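Local coordinates for DNA processing protein DprA (Streptococcus pneumoniae, PDB 3UQZ) that binds single-stranded DNA cooperatively, protects it from nucleases and helps load the recombinase RecA onto it during natural transformation, at residues I8-K13 / I59-L64; K66-F71 / L94-G99; L35-I40 / V51-Y56; T17-L22 / E87-P92. All coordinates share one frame; numbering follows the deposited sequence.

Contact 1 (I8-K13 / I59-L64); sequences IYKLKK and IDDAHL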
loop_
_atom_site.group_PDB
_atom_site.type_symbol
_atom_site.label_atom_id
_atom_site.label_comp_id
_atom_site.label_asym_id
_atom_site.label_seq_id
_atom_site.Cartn_x
_atom_site.Cartn_y
_atom_site.Cartn_z
ATOM N N ILE A 8 14.216 -41.484 13.263
ATOM C CA ILE A 8 14.217 -40.017 13.223
ATOM C C ILE A 8 13.475 -39.499 14.473
ATOM O O ILE A 8 14.027 -38.681 15.213
ATOM C CB ILE A 8 13.622 -39.472 11.890
ATOM C CG1 ILE A 8 14.590 -39.726 10.698
ATOM C CG2 ILE A 8 13.300 -37.997 12.015
ATOM C CD1 ILE A 8 13.989 -39.575 9.279
ATOM N N TYR A 9 12.271 -40.048 14.745
ATOM C CA TYR A 9 11.473 -39.723 15.931
ATOM C C TYR A 9 12.242 -40.058 17.204
ATOM O O TYR A 9 12.286 -39.226 18.116
ATOM C CB TYR A 9 10.118 -40.454 15.903
ATOM C CG TYR A 9 9.152 -40.003 16.979
ATOM C CD1 TYR A 9 8.817 -38.659 17.124
ATOM C CD2 TYR A 9 8.551 -40.924 17.837
ATOM C CE1 TYR A 9 7.931 -38.237 18.115
ATOM C CE2 TYR A 9 7.656 -40.513 18.826
ATOM C CZ TYR A 9 7.350 -39.168 18.959
ATOM O OH TYR A 9 6.471 -38.751 19.926
ATOM N N LYS A 10 12.884 -41.259 17.249
ATOM C CA LYS A 10 13.698 -41.709 18.384
ATOM C C LYS A 10 14.888 -40.757 18.656
ATOM O O LYS A 10 15.213 -40.529 19.823
ATOM C CB LYS A 10 14.148 -43.165 18.201
ATOM C CG LYS A 10 14.606 -43.834 19.489
ATOM C CD LYS A 10 14.950 -45.293 19.272
ATOM C CE LYS A 10 15.595 -45.896 20.496
ATOM N NZ LYS A 10 16.069 -47.270 20.232
ATOM N N LEU A 11 15.493 -40.168 17.591
ATOM C CA LEU A 11 16.593 -39.193 17.714
ATOM C C LEU A 11 16.104 -37.873 18.321
ATOM O O LEU A 11 16.803 -37.281 19.137
ATOM C CB LEU A 11 17.303 -38.946 16.365
ATOM C CG LEU A 11 18.083 -40.118 15.745
ATOM C CD1 LEU A 11 18.590 -39.758 14.379
ATOM C CD2 LEU A 11 19.257 -40.525 16.601
ATOM N N LYS A 12 14.890 -37.429 17.942
ATOM C CA LYS A 12 14.241 -36.227 18.484
ATOM C C LYS A 12 13.971 -36.445 19.982
ATOM O O LYS A 12 14.235 -35.556 20.788
ATOM C CB LYS A 12 12.920 -35.931 17.744
ATOM C CG LYS A 12 13.062 -34.892 16.639
ATOM C CD LYS A 12 11.761 -34.559 15.930
ATOM C CE LYS A 12 11.860 -33.195 15.291
ATOM N NZ LYS A 12 10.862 -33.018 14.218
ATOM N N LYS A 13 13.511 -37.657 20.351
ATOM C CA LYS A 13 13.234 -38.071 21.730
ATOM C C LYS A 13 14.499 -38.245 22.584
ATOM O O LYS A 13 14.411 -38.218 23.812
ATOM C CB LYS A 13 12.392 -39.357 21.742
ATOM C CG LYS A 13 10.944 -39.118 21.356
ATOM C CD LYS A 13 10.088 -38.841 22.582
ATOM C CE LYS A 13 8.829 -38.114 22.222
ATOM N NZ LYS A 13 8.022 -37.811 23.428
ATOM N N ILE A 59 15.588 -45.371 26.102
ATOM C CA ILE A 59 14.280 -45.381 25.440
ATOM C C ILE A 59 13.671 -46.780 25.356
ATOM O O ILE A 59 14.304 -47.701 24.837
ATOM C CB ILE A 59 14.320 -44.634 24.063
ATOM C CG1 ILE A 59 14.375 -43.102 24.269
ATOM C CG2 ILE A 59 13.135 -45.021 23.163
ATOM C CD1 ILE A 59 14.868 -42.313 23.103
ATOM N N ASP A 60 12.440 -46.923 25.872
ATOM C CA ASP A 60 11.666 -48.160 25.804
ATOM C C ASP A 60 11.023 -48.189 24.410
ATOM O O ASP A 60 10.009 -47.525 24.176
ATOM C CB ASP A 60 10.602 -48.206 26.932
ATOM C CG ASP A 60 9.590 -49.355 26.890
ATOM O OD1 ASP A 60 9.841 -50.354 26.172
ATOM O OD2 ASP A 60 8.565 -49.271 27.608
ATOM N N ASP A 61 11.648 -48.929 23.479
ATOM C CA ASP A 61 11.218 -49.078 22.087
ATOM C C ASP A 61 9.766 -49.519 21.908
ATOM O O ASP A 61 9.117 -49.075 20.963
ATOM C CB ASP A 61 12.157 -50.014 21.321
ATOM C CG ASP A 61 13.522 -49.420 21.071
ATOM O OD1 ASP A 61 13.663 -48.651 20.102
ATOM O OD2 ASP A 61 14.453 -49.724 21.846
ATOM N N ALA A 62 9.260 -50.373 22.803
ATOM C CA ALA A 62 7.886 -50.867 22.754
ATOM C C ALA A 62 6.877 -49.738 23.021
ATOM O O ALA A 62 5.896 -49.612 22.281
ATOM C CB ALA A 62 7.701 -51.996 23.756
ATOM N N HIS A 63 7.137 -48.910 24.059
ATOM C CA HIS A 63 6.305 -47.767 24.437
ATOM C C HIS A 63 6.345 -46.668 23.359
ATOM O O HIS A 63 5.296 -46.112 23.024
ATOM C CB HIS A 63 6.743 -47.215 25.807
ATOM C CG HIS A 63 6.013 -45.975 26.226
ATOM N ND1 HIS A 63 6.555 -44.711 26.024
ATOM C CD2 HIS A 63 4.793 -45.839 26.800
ATOM C CE1 HIS A 63 5.657 -43.855 26.490
ATOM N NE2 HIS A 63 4.579 -44.486 26.965
ATOM N N LEU A 64 7.557 -46.367 22.821
ATOM C CA LEU A 64 7.772 -45.350 21.794
ATOM C C LEU A 64 7.181 -45.737 20.448
ATOM O O LEU A 64 6.683 -44.859 19.741
ATOM C CB LEU A 64 9.255 -44.973 21.660
ATOM C CG LEU A 64 9.563 -43.711 20.833
ATOM C CD1 LEU A 64 9.287 -42.457 21.614
ATOM C CD2 LEU A 64 10.986 -43.696 20.360
#

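Contact 2 (K66-F71 / L94-G99); sequences KEFQKF and LLFYKG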
loop_
_atom_site.group_PDB
_atom_site.type_symbol
_atom_site.label_atom_id
_atom_site.label_comp_id
_atom_site.label_asym_id
_atom_site.label_seq_id
_atom_site.Cartn_x
_atom_site.Cartn_y
_atom_site.Cartn_z
ATOM N N LYS A 66 4.494 -47.509 19.952
ATOM C CA LYS A 66 3.051 -47.342 20.097
ATOM C C LYS A 66 2.697 -45.852 19.885
ATOM O O LYS A 66 1.760 -45.547 19.148
ATOM C CB LYS A 66 2.602 -47.839 21.483
ATOM C CG LYS A 66 1.104 -48.039 21.617
ATOM C CD LYS A 66 0.760 -48.363 23.051
ATOM C CE LYS A 66 -0.629 -47.897 23.413
ATOM N NZ LYS A 66 -0.930 -48.124 24.851
ATOM N N GLU A 67 3.477 -44.947 20.516
ATOM C CA GLU A 67 3.362 -43.489 20.459
ATOM C C GLU A 67 3.551 -42.981 19.004
ATOM O O GLU A 67 2.687 -42.259 18.487
ATOM C CB GLU A 67 4.421 -42.881 21.388
ATOM C CG GLU A 67 4.164 -41.450 21.805
ATOM C CD GLU A 67 5.275 -40.864 22.650
ATOM O OE1 GLU A 67 5.568 -41.428 23.730
ATOM O OE2 GLU A 67 5.858 -39.839 22.230
ATOM N N PHE A 68 4.667 -43.395 18.344
ATOM C CA PHE A 68 5.007 -43.047 16.966
ATOM C C PHE A 68 3.932 -43.480 15.953
ATOM O O PHE A 68 3.699 -42.770 14.968
ATOM C CB PHE A 68 6.381 -43.639 16.590
ATOM C CG PHE A 68 6.778 -43.481 15.142
ATOM C CD1 PHE A 68 7.209 -42.252 14.649
ATOM C CD2 PHE A 68 6.720 -44.562 14.267
ATOM C CE1 PHE A 68 7.573 -42.106 13.308
ATOM C CE2 PHE A 68 7.078 -44.416 12.925
ATOM C CZ PHE A 68 7.496 -43.188 12.453
ATOM N N GLN A 69 3.306 -44.646 16.181
ATOM C CA GLN A 69 2.310 -45.207 15.267
ATOM C C GLN A 69 0.867 -44.710 15.443
ATOM O O GLN A 69 0.041 -44.952 14.556
ATOM C CB GLN A 69 2.410 -46.741 15.224
ATOM C CG GLN A 69 3.651 -47.222 14.470
ATOM C CD GLN A 69 3.878 -48.704 14.564
ATOM O OE1 GLN A 69 3.634 -49.337 15.596
ATOM N NE2 GLN A 69 4.414 -49.281 13.501
ATOM N N LYS A 70 0.579 -43.966 16.546
ATOM C CA LYS A 70 -0.754 -43.406 16.836
ATOM C C LYS A 70 -1.308 -42.585 15.664
ATOM O O LYS A 70 -2.477 -42.726 15.330
ATOM C CB LYS A 70 -0.756 -42.586 18.138
ATOM C CG LYS A 70 -2.151 -42.370 18.689
ATOM C CD LYS A 70 -2.230 -41.260 19.713
ATOM C CE LYS A 70 -3.537 -41.347 20.462
ATOM N NZ LYS A 70 -3.658 -40.293 21.494
ATOM N N PHE A 71 -0.464 -41.754 15.033
ATOM C CA PHE A 71 -0.819 -40.962 13.855
ATOM C C PHE A 71 0.210 -41.246 12.760
ATOM O O PHE A 71 1.404 -41.367 13.085
ATOM C CB PHE A 71 -0.867 -39.446 14.172
ATOM C CG PHE A 71 -1.939 -39.040 15.154
ATOM C CD1 PHE A 71 -3.277 -38.991 14.771
ATOM C CD2 PHE A 71 -1.618 -38.721 16.468
ATOM C CE1 PHE A 71 -4.270 -38.637 15.689
ATOM C CE2 PHE A 71 -2.612 -38.353 17.378
ATOM C CZ PHE A 71 -3.928 -38.300 16.979
ATOM N N LEU A 94 10.640 -34.478 10.183
ATOM C CA LEU A 94 9.558 -35.451 10.307
ATOM C C LEU A 94 8.246 -34.710 10.608
ATOM O O LEU A 94 8.229 -33.826 11.463
ATOM C CB LEU A 94 9.891 -36.477 11.425
ATOM C CG LEU A 94 8.850 -37.563 11.769
ATOM C CD1 LEU A 94 8.887 -38.705 10.784
ATOM C CD2 LEU A 94 9.068 -38.095 13.168
ATOM N N LEU A 95 7.165 -35.068 9.892
ATOM C CA LEU A 95 5.826 -34.488 10.059
ATOM C C LEU A 95 4.767 -35.562 10.217
ATOM O O LEU A 95 4.665 -36.462 9.381
ATOM C CB LEU A 95 5.417 -33.554 8.882
ATOM C CG LEU A 95 6.096 -32.179 8.778
ATOM C CD1 LEU A 95 5.905 -31.582 7.404
ATOM C CD2 LEU A 95 5.587 -31.227 9.837
ATOM N N PHE A 96 3.967 -35.450 11.284
ATOM C CA PHE A 96 2.830 -36.318 11.553
ATOM C C PHE A 96 1.632 -35.654 10.913
ATOM O O PHE A 96 1.582 -34.425 10.852
ATOM C CB PHE A 96 2.592 -36.482 13.049
ATOM C CG PHE A 96 3.695 -37.218 13.752
ATOM C CD1 PHE A 96 3.715 -38.608 13.782
ATOM C CD2 PHE A 96 4.711 -36.526 14.399
ATOM C CE1 PHE A 96 4.736 -39.291 14.451
ATOM C CE2 PHE A 96 5.732 -37.208 15.057
ATOM C CZ PHE A 96 5.731 -38.586 15.089
ATOM N N TYR A 97 0.683 -36.452 10.411
ATOM C CA TYR A 97 -0.486 -35.924 9.728
ATOM C C TYR A 97 -1.768 -36.671 10.044
ATOM O O TYR A 97 -1.756 -37.803 10.528
ATOM C CB TYR A 97 -0.242 -35.840 8.210
ATOM C CG TYR A 97 -0.239 -37.173 7.499
ATOM C CD1 TYR A 97 -1.401 -37.687 6.929
ATOM C CD2 TYR A 97 0.937 -37.909 7.364
ATOM C CE1 TYR A 97 -1.405 -38.914 6.277
ATOM C CE2 TYR A 97 0.946 -39.141 6.712
ATOM C CZ TYR A 97 -0.226 -39.638 6.169
ATOM O OH TYR A 97 -0.212 -40.838 5.500
ATOM N N LYS A 98 -2.870 -36.007 9.730
ATOM C CA LYS A 98 -4.233 -36.464 9.869
ATOM C C LYS A 98 -4.957 -35.935 8.630
ATOM O O LYS A 98 -5.100 -34.731 8.469
ATOM C CB LYS A 98 -4.834 -35.902 11.169
ATOM C CG LYS A 98 -6.213 -36.425 11.494
ATOM C CD LYS A 98 -6.209 -37.477 12.589
ATOM C CE LYS A 98 -7.620 -37.908 12.941
ATOM N NZ LYS A 98 -8.353 -38.505 11.782
ATOM N N GLY A 99 -5.318 -36.834 7.733
ATOM C CA GLY A 99 -6.025 -36.483 6.516
ATOM C C GLY A 99 -5.405 -36.985 5.227
ATOM O O GLY A 99 -4.693 -37.995 5.203
#

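Contact 3 (L35-I40 / V51-Y56); sequences LLLGDI and VFMERY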
loop_
_atom_site.group_PDB
_atom_site.type_symbol
_atom_site.label_atom_id
_atom_site.label_comp_id
_atom_site.label_asym_id
_atom_site.label_seq_id
_atom_site.Cartn_x
_atom_site.Cartn_y
_atom_site.Cartn_z
ATOM N N LEU A 35 24.302 -45.728 9.336
ATOM C CA LEU A 35 25.310 -45.070 10.180
ATOM C C LEU A 35 25.320 -45.688 11.563
ATOM O O LEU A 35 24.263 -46.092 12.035
ATOM C CB LEU A 35 24.968 -43.563 10.330
ATOM C CG LEU A 35 25.073 -42.669 9.087
ATOM C CD1 LEU A 35 24.398 -41.341 9.321
ATOM C CD2 LEU A 35 26.512 -42.427 8.703
ATOM N N LEU A 36 26.480 -45.785 12.224
ATOM C CA LEU A 36 26.407 -46.279 13.591
ATOM C C LEU A 36 26.249 -45.149 14.601
ATOM O O LEU A 36 26.653 -44.023 14.320
ATOM C CB LEU A 36 27.372 -47.409 14.002
ATOM C CG LEU A 36 28.842 -47.387 13.630
ATOM C CD1 LEU A 36 29.573 -46.283 14.340
ATOM C CD2 LEU A 36 29.472 -48.681 14.052
ATOM N N LEU A 37 25.610 -45.437 15.739
ATOM C CA LEU A 37 25.244 -44.474 16.777
ATOM C C LEU A 37 26.306 -43.478 17.203
ATOM O O LEU A 37 25.979 -42.309 17.419
ATOM C CB LEU A 37 24.604 -45.177 17.973
ATOM C CG LEU A 37 23.740 -44.333 18.910
ATOM C CD1 LEU A 37 22.522 -43.736 18.198
ATOM C CD2 LEU A 37 23.261 -45.164 20.043
ATOM N N GLY A 38 27.556 -43.933 17.285
ATOM C CA GLY A 38 28.700 -43.096 17.625
ATOM C C GLY A 38 28.959 -42.038 16.575
ATOM O O GLY A 38 29.361 -40.923 16.911
ATOM N N ASP A 39 28.704 -42.375 15.299
ATOM C CA ASP A 39 28.845 -41.449 14.174
ATOM C C ASP A 39 27.688 -40.451 14.160
ATOM O O ASP A 39 27.928 -39.259 13.986
ATOM C CB ASP A 39 28.939 -42.200 12.839
ATOM C CG ASP A 39 30.233 -42.976 12.658
ATOM O OD1 ASP A 39 31.306 -42.457 13.068
ATOM O OD2 ASP A 39 30.187 -44.071 12.053
ATOM N N ILE A 40 26.443 -40.926 14.404
ATOM C CA ILE A 40 25.257 -40.068 14.487
ATOM C C ILE A 40 25.508 -38.985 15.545
ATOM O O ILE A 40 25.320 -37.804 15.249
ATOM C CB ILE A 40 23.952 -40.880 14.739
ATOM C CG1 ILE A 40 23.600 -41.768 13.524
ATOM C CG2 ILE A 40 22.772 -39.956 15.120
ATOM C CD1 ILE A 40 22.473 -42.809 13.748
ATOM N N VAL A 51 25.659 -37.995 26.540
ATOM C CA VAL A 51 24.323 -37.789 27.106
ATOM C C VAL A 51 23.234 -38.151 26.107
ATOM O O VAL A 51 22.200 -38.703 26.503
ATOM C CB VAL A 51 24.111 -36.429 27.835
ATOM C CG1 VAL A 51 23.559 -35.354 26.906
ATOM C CG2 VAL A 51 23.193 -36.609 29.038
ATOM N N PHE A 52 23.485 -37.876 24.807
ATOM C CA PHE A 52 22.547 -38.238 23.748
ATOM C C PHE A 52 22.433 -39.772 23.653
ATOM O O PHE A 52 21.319 -40.309 23.660
ATOM C CB PHE A 52 22.951 -37.608 22.391
ATOM C CG PHE A 52 22.567 -38.430 21.179
ATOM C CD1 PHE A 52 21.233 -38.596 20.822
ATOM C CD2 PHE A 52 23.535 -39.076 20.424
ATOM C CE1 PHE A 52 20.879 -39.377 19.723
ATOM C CE2 PHE A 52 23.180 -39.860 19.325
ATOM C CZ PHE A 52 21.854 -39.998 18.978
HETATM N N MSE A 53 23.595 -40.461 23.567
HETATM C CA MSE A 53 23.694 -41.918 23.459
HETATM C C MSE A 53 23.064 -42.616 24.657
HETATM O O MSE A 53 22.317 -43.575 24.463
HETATM C CB MSE A 53 25.142 -42.338 23.277
HETATM C CG MSE A 53 25.735 -41.884 21.960
HETATM SE SE MSE A 53 27.453 -42.715 21.594
HETATM C CE MSE A 53 26.726 -44.547 21.305
ATOM N N GLU A 54 23.285 -42.066 25.878
ATOM C CA GLU A 54 22.703 -42.550 27.132
ATOM C C GLU A 54 21.195 -42.530 26.981
ATOM O O GLU A 54 20.580 -43.589 27.046
ATOM C CB GLU A 54 23.148 -41.667 28.317
ATOM C CG GLU A 54 22.731 -42.185 29.684
ATOM C CD GLU A 54 23.017 -41.245 30.841
ATOM O OE1 GLU A 54 22.398 -40.157 30.898
ATOM O OE2 GLU A 54 23.851 -41.608 31.704
ATOM N N ARG A 55 20.619 -41.342 26.691
ATOM C CA ARG A 55 19.180 -41.113 26.483
ATOM C C ARG A 55 18.583 -42.036 25.424
ATOM O O ARG A 55 17.506 -42.592 25.653
ATOM C CB ARG A 55 18.903 -39.641 26.149
ATOM C CG ARG A 55 19.046 -38.710 27.348
ATOM C CD ARG A 55 18.592 -37.303 27.038
ATOM N NE ARG A 55 17.184 -37.255 26.636
ATOM C CZ ARG A 55 16.538 -36.145 26.296
ATOM N NH1 ARG A 55 17.162 -34.973 26.320
ATOM N NH2 ARG A 55 15.264 -36.195 25.933
ATOM N N TYR A 56 19.310 -42.250 24.303
ATOM C CA TYR A 56 18.885 -43.151 23.228
ATOM C C TYR A 56 18.694 -44.585 23.762
ATOM O O TYR A 56 17.668 -45.214 23.491
ATOM C CB TYR A 56 19.892 -43.123 22.059
ATOM C CG TYR A 56 19.487 -43.989 20.882
ATOM C CD1 TYR A 56 18.831 -43.444 19.780
ATOM C CD2 TYR A 56 19.761 -45.357 20.871
ATOM C CE1 TYR A 56 18.456 -44.238 18.697
ATOM C CE2 TYR A 56 19.383 -46.161 19.796
ATOM C CZ TYR A 56 18.729 -45.597 18.713
ATOM O OH TYR A 56 18.348 -46.397 17.667
#

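Contact 4 (T17-L22 / E87-P92); sequences TNQQIL and EIYDAP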
loop_
_atom_site.group_PDB
_atom_site.type_symbol
_atom_site.label_atom_id
_atom_site.label_comp_id
_atom_site.label_asym_id
_atom_site.label_seq_id
_atom_site.Cartn_x
_atom_site.Cartn_y
_atom_site.Cartn_z
ATOM N N THR A 17 18.081 -31.876 18.003
ATOM C CA THR A 17 17.258 -30.828 17.387
ATOM C C THR A 17 17.052 -31.170 15.917
ATOM O O THR A 17 17.822 -31.948 15.348
ATOM C CB THR A 17 17.897 -29.432 17.507
ATOM O OG1 THR A 17 19.088 -29.391 16.729
ATOM C CG2 THR A 17 18.164 -29.020 18.933
ATOM N N ASN A 18 16.034 -30.557 15.298
ATOM C CA ASN A 18 15.725 -30.728 13.881
ATOM C C ASN A 18 16.940 -30.416 13.005
ATOM O O ASN A 18 17.222 -31.177 12.079
ATOM C CB ASN A 18 14.564 -29.838 13.504
ATOM C CG ASN A 18 14.012 -30.159 12.164
ATOM O OD1 ASN A 18 13.126 -31.000 12.043
ATOM N ND2 ASN A 18 14.534 -29.505 11.129
ATOM N N GLN A 19 17.665 -29.309 13.303
ATOM C CA GLN A 19 18.876 -28.955 12.557
ATOM C C GLN A 19 19.942 -30.042 12.712
ATOM O O GLN A 19 20.582 -30.400 11.720
ATOM C CB GLN A 19 19.439 -27.591 12.986
ATOM C CG GLN A 19 19.255 -26.483 11.952
ATOM C CD GLN A 19 19.778 -26.803 10.566
ATOM O OE1 GLN A 19 20.802 -27.478 10.381
ATOM N NE2 GLN A 19 19.088 -26.297 9.556
ATOM N N GLN A 20 20.106 -30.590 13.945
ATOM C CA GLN A 20 21.074 -31.657 14.214
ATOM C C GLN A 20 20.763 -32.925 13.410
ATOM O O GLN A 20 21.687 -33.502 12.830
ATOM C CB GLN A 20 21.189 -31.949 15.718
ATOM C CG GLN A 20 21.948 -30.863 16.474
ATOM C CD GLN A 20 21.800 -30.934 17.979
ATOM O OE1 GLN A 20 20.869 -31.547 18.532
ATOM N NE2 GLN A 20 22.705 -30.256 18.671
ATOM N N ILE A 21 19.463 -33.323 13.321
ATOM C CA ILE A 21 19.026 -34.496 12.541
ATOM C C ILE A 21 19.221 -34.245 11.035
ATOM O O ILE A 21 19.623 -35.155 10.307
ATOM C CB ILE A 21 17.600 -34.974 12.927
ATOM C CG1 ILE A 21 17.557 -35.384 14.422
ATOM C CG2 ILE A 21 17.126 -36.133 12.020
ATOM C CD1 ILE A 21 16.317 -35.174 15.093
ATOM N N LEU A 22 18.992 -32.992 10.587
ATOM C CA LEU A 22 19.215 -32.577 9.207
ATOM C C LEU A 22 20.671 -32.793 8.787
ATOM O O LEU A 22 20.888 -33.320 7.702
ATOM C CB LEU A 22 18.786 -31.118 8.984
ATOM C CG LEU A 22 17.454 -30.924 8.255
ATOM C CD1 LEU A 22 16.922 -29.522 8.463
ATOM C CD2 LEU A 22 17.578 -31.259 6.758
ATOM N N GLU A 87 13.477 -26.664 0.677
ATOM C CA GLU A 87 14.364 -25.540 0.364
ATOM C C GLU A 87 14.565 -24.535 1.496
ATOM O O GLU A 87 15.465 -23.699 1.404
ATOM C CB GLU A 87 13.892 -24.804 -0.893
ATOM C CG GLU A 87 13.924 -25.618 -2.171
ATOM C CD GLU A 87 13.047 -24.989 -3.233
ATOM O OE1 GLU A 87 12.730 -25.687 -4.221
ATOM O OE2 GLU A 87 12.664 -23.804 -3.073
ATOM N N ILE A 88 13.726 -24.573 2.535
ATOM C CA ILE A 88 13.839 -23.621 3.640
ATOM C C ILE A 88 14.953 -23.985 4.599
ATOM O O ILE A 88 15.384 -25.140 4.661
ATOM C CB ILE A 88 12.497 -23.365 4.385
ATOM C CG1 ILE A 88 11.995 -24.616 5.140
ATOM C CG2 ILE A 88 11.440 -22.791 3.458
ATOM C CD1 ILE A 88 11.365 -24.358 6.445
ATOM N N TYR A 89 15.416 -22.997 5.361
ATOM C CA TYR A 89 16.408 -23.240 6.391
ATOM C C TYR A 89 15.654 -23.941 7.539
ATOM O O TYR A 89 14.546 -23.515 7.899
ATOM C CB TYR A 89 17.047 -21.916 6.860
ATOM C CG TYR A 89 17.864 -22.070 8.124
ATOM C CD1 TYR A 89 19.062 -22.784 8.122
ATOM C CD2 TYR A 89 17.415 -21.552 9.334
ATOM C CE1 TYR A 89 19.796 -22.968 9.292
ATOM C CE2 TYR A 89 18.139 -21.734 10.511
ATOM C CZ TYR A 89 19.331 -22.439 10.484
ATOM O OH TYR A 89 20.058 -22.615 11.636
ATOM N N ASP A 90 16.234 -25.026 8.080
ATOM C CA ASP A 90 15.651 -25.820 9.173
ATOM C C ASP A 90 14.319 -26.485 8.771
ATOM O O ASP A 90 13.362 -26.497 9.543
ATOM C CB ASP A 90 15.559 -25.003 10.490
ATOM C CG ASP A 90 15.436 -25.819 11.761
ATOM O OD1 ASP A 90 15.954 -26.945 11.790
ATOM O OD2 ASP A 90 14.832 -25.318 12.734
ATOM N N ALA A 91 14.273 -27.054 7.551
ATOM C CA ALA A 91 13.099 -27.752 7.031
ATOM C C ALA A 91 12.670 -28.874 8.002
ATOM O O ALA A 91 13.543 -29.569 8.524
ATOM C CB ALA A 91 13.407 -28.333 5.667
ATOM N N PRO A 92 11.362 -29.026 8.330
ATOM C CA PRO A 92 10.957 -30.102 9.261
ATOM C C PRO A 92 11.446 -31.452 8.779
ATOM O O PRO A 92 11.290 -31.811 7.615
ATOM C CB PRO A 92 9.423 -30.023 9.290
ATOM C CG PRO A 92 9.054 -29.219 8.126
ATOM C CD PRO A 92 10.189 -28.276 7.840
HETATM O O HOH W 1 15.655 -26.992 14.971
HETATM O O HOH W 2 18.864 -25.881 6.978
#

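Contact 1 (I8-K13 / I59-L64)
Lys10 reaches from helix 5-13 to the start of helix 61-69 and closes a salt bridge with Asp61, NZ to OD1 at 2.8 Å, coming in on the syn lone pair of that oxygen. Both segments lie within the sterile alpha motif (SAM) domain. Tyr6 OH also bonds to Asp61 OD1, and the ammonium end of Lys10 makes a cation-pi contact with Tyr56, so both charges have a second partner. With CG anti to the backbone N (chi1 -162°) and every later torsion extended, the lysine spans the gap at full length, and its methylenes serve as apolar surface. Ile59 lies alongside them, running the opposite way, with CG2 3.7 Å from Lys10 CE. Leu64 fills the other part of the interface and divides its two methyls: CD2 packs against Lys10 CG at 3.7 Å, whereas CD1 touches both Tyr9 CE2, obliquely to the ring, and the Lys13 chain. The polar ends of those two residues both go to Glu67, one turn further along the second helix. Over the Tyr9 ring, Lys13 CG lies 4.3 Å above the centre of one face, and Leu64 CD1 touches the same methylene carbon at 3.7 Å.

Contact 2 (K66-F71 / L94-G99)
The end of helix 61-69 and the residues leading out of it run past strand 94-99 without a backbone hydrogen bond between them, the nearest alpha carbons being those of Phe71 and Phe96, 6.3 Å apart. Phe96 is the hub of the side-chain packing. Its ring approaches that of Phe68 obliquely, the planes turned 71° from each other and the centroids 6.0 Å apart, with Phe68 CD1 3.9 Å from Phe96 CE1. A chi1 of 173° swings the Phe68 ring off the helix toward the strand; there Leu94 CD2 meets its edge at 4.3 Å. Two carbonyl oxygens line the rim of the Phe96 ring: Phe71 O lies in the ring plane, 3.7 Å from CD1, and Phe68 O comes near CE1. Tyr9 of helix 5-13 adds an edge-to-face contact to the same ring. At the other end, Phe71 CE1 touches Lys98 CD at 3.8 Å, the aliphatic part of a lysine chain bent at chi2 and chi4. The contact thus packs the end of helix 61-69, whose first turn falls in the SAM domain, on a strand near one margin of the Rossmann-like sheet. With no hydrogen bond across it, this contact probably depends on apolar and aromatic packing; the carbonyl oxygens facing the positively polarised rim of Phe96 probably add a weak electrostatic attraction.

Contact 3 (L35-I40 / V51-Y56)
Leu37, in the first turn of helix 37-43, pushes its two methyls into helix 49-58 and carries most of the contact. It turns CG away from its own N (chi1 -159°), beside the carbonyl carbon, which sends CD1 over the ring of Tyr56: the methyl stands 3.9 Å from the centroid and only 6° off the ring normal, a CH-pi contact. CD1 also touches Phe52 CZ at 3.9 Å. The other methyl, CD2, meets Tyr56 CD2 at 3.6 Å and the CE methyl of selenomethionine Met53, which runs alongside the leucine in the opposite direction. Next comes Gly38, whose backbone faces the end of the Met53 chain. One turn on from Leu37, Ile40 brings CG2 to Phe52 CZ at 4.0 Å, the two side chains crossing at about a right angle. Leu11 of helix 5-13 packs on both. These helices thus close part of the hydrophobic core of the SAM domain. Cohesion here is wholly apolar, while the hydroxyl of Tyr56 turns elsewhere, to Glu7, so the ring can face the core without leaving its polar end unpaired.

Contact 4 (T17-L22 / E87-P92)
Gln19 and Asp90 meet where the first turn of helix 18-28 faces the loop 87-92, and Asn18 adds the direct bonds. The ND2 group of Asn18 serves two acceptors: Ala91 O at 2.8 Å, nearly in the plane of the amide, and Asp90 OD1 at 3.0 Å. It meets that carboxylate oxygen from above the carboxylate plane, the two planar groups being turned 74° from each other. With OD1 of Asn18 accepting from Val93 N, the amide is fixed in its rotation. Asp90 occupies the third position of a type II beta turn, Ile88 to Ala91, and has the positive phi (63°) usual there. The turn belongs to the Rossmann-like domain and the helix to the SAM domain, so these bonds tie the two together; the helix start is itself closed by a capping box of Thr17 and Gln20. Gln19 bends at chi2 and lays its amide almost parallel to the Tyr89 ring, 12° between planes, with NE2 3.4 Å from CE1. Its CG lies 3.3 Å from Asp90 OD1. Water 2 bridges Gln19 NE2 and Asp90 N, accepting from both, while water 1 donates to Asp90 OD2. Leu22 CD1 rests against Ala91 O at 3.4 Å.

Contacts 1 and 3 build the SAM domain; contact 4 ties it to the Rossmann-like domain, and contact 2, centred about 19 Å from contact 4, packs the end of helix 61-69 on the sheet. That helix serves both contact 1 and contact 2, whose centres lie about 13 Å apart, and its Glu67 joins them. Helix 5-13 also leads to the other two: Leu11 CD2 packs on Phe52 CZ of contact 3 at 3.6 Å, and Lys12 CG on Ile21 CD1 of contact 4 at 3.6 Å. Contact 3 touches neither contact 2 (centres about 24 Å apart) nor contact 4, whose nearest atoms are about 6 Å away.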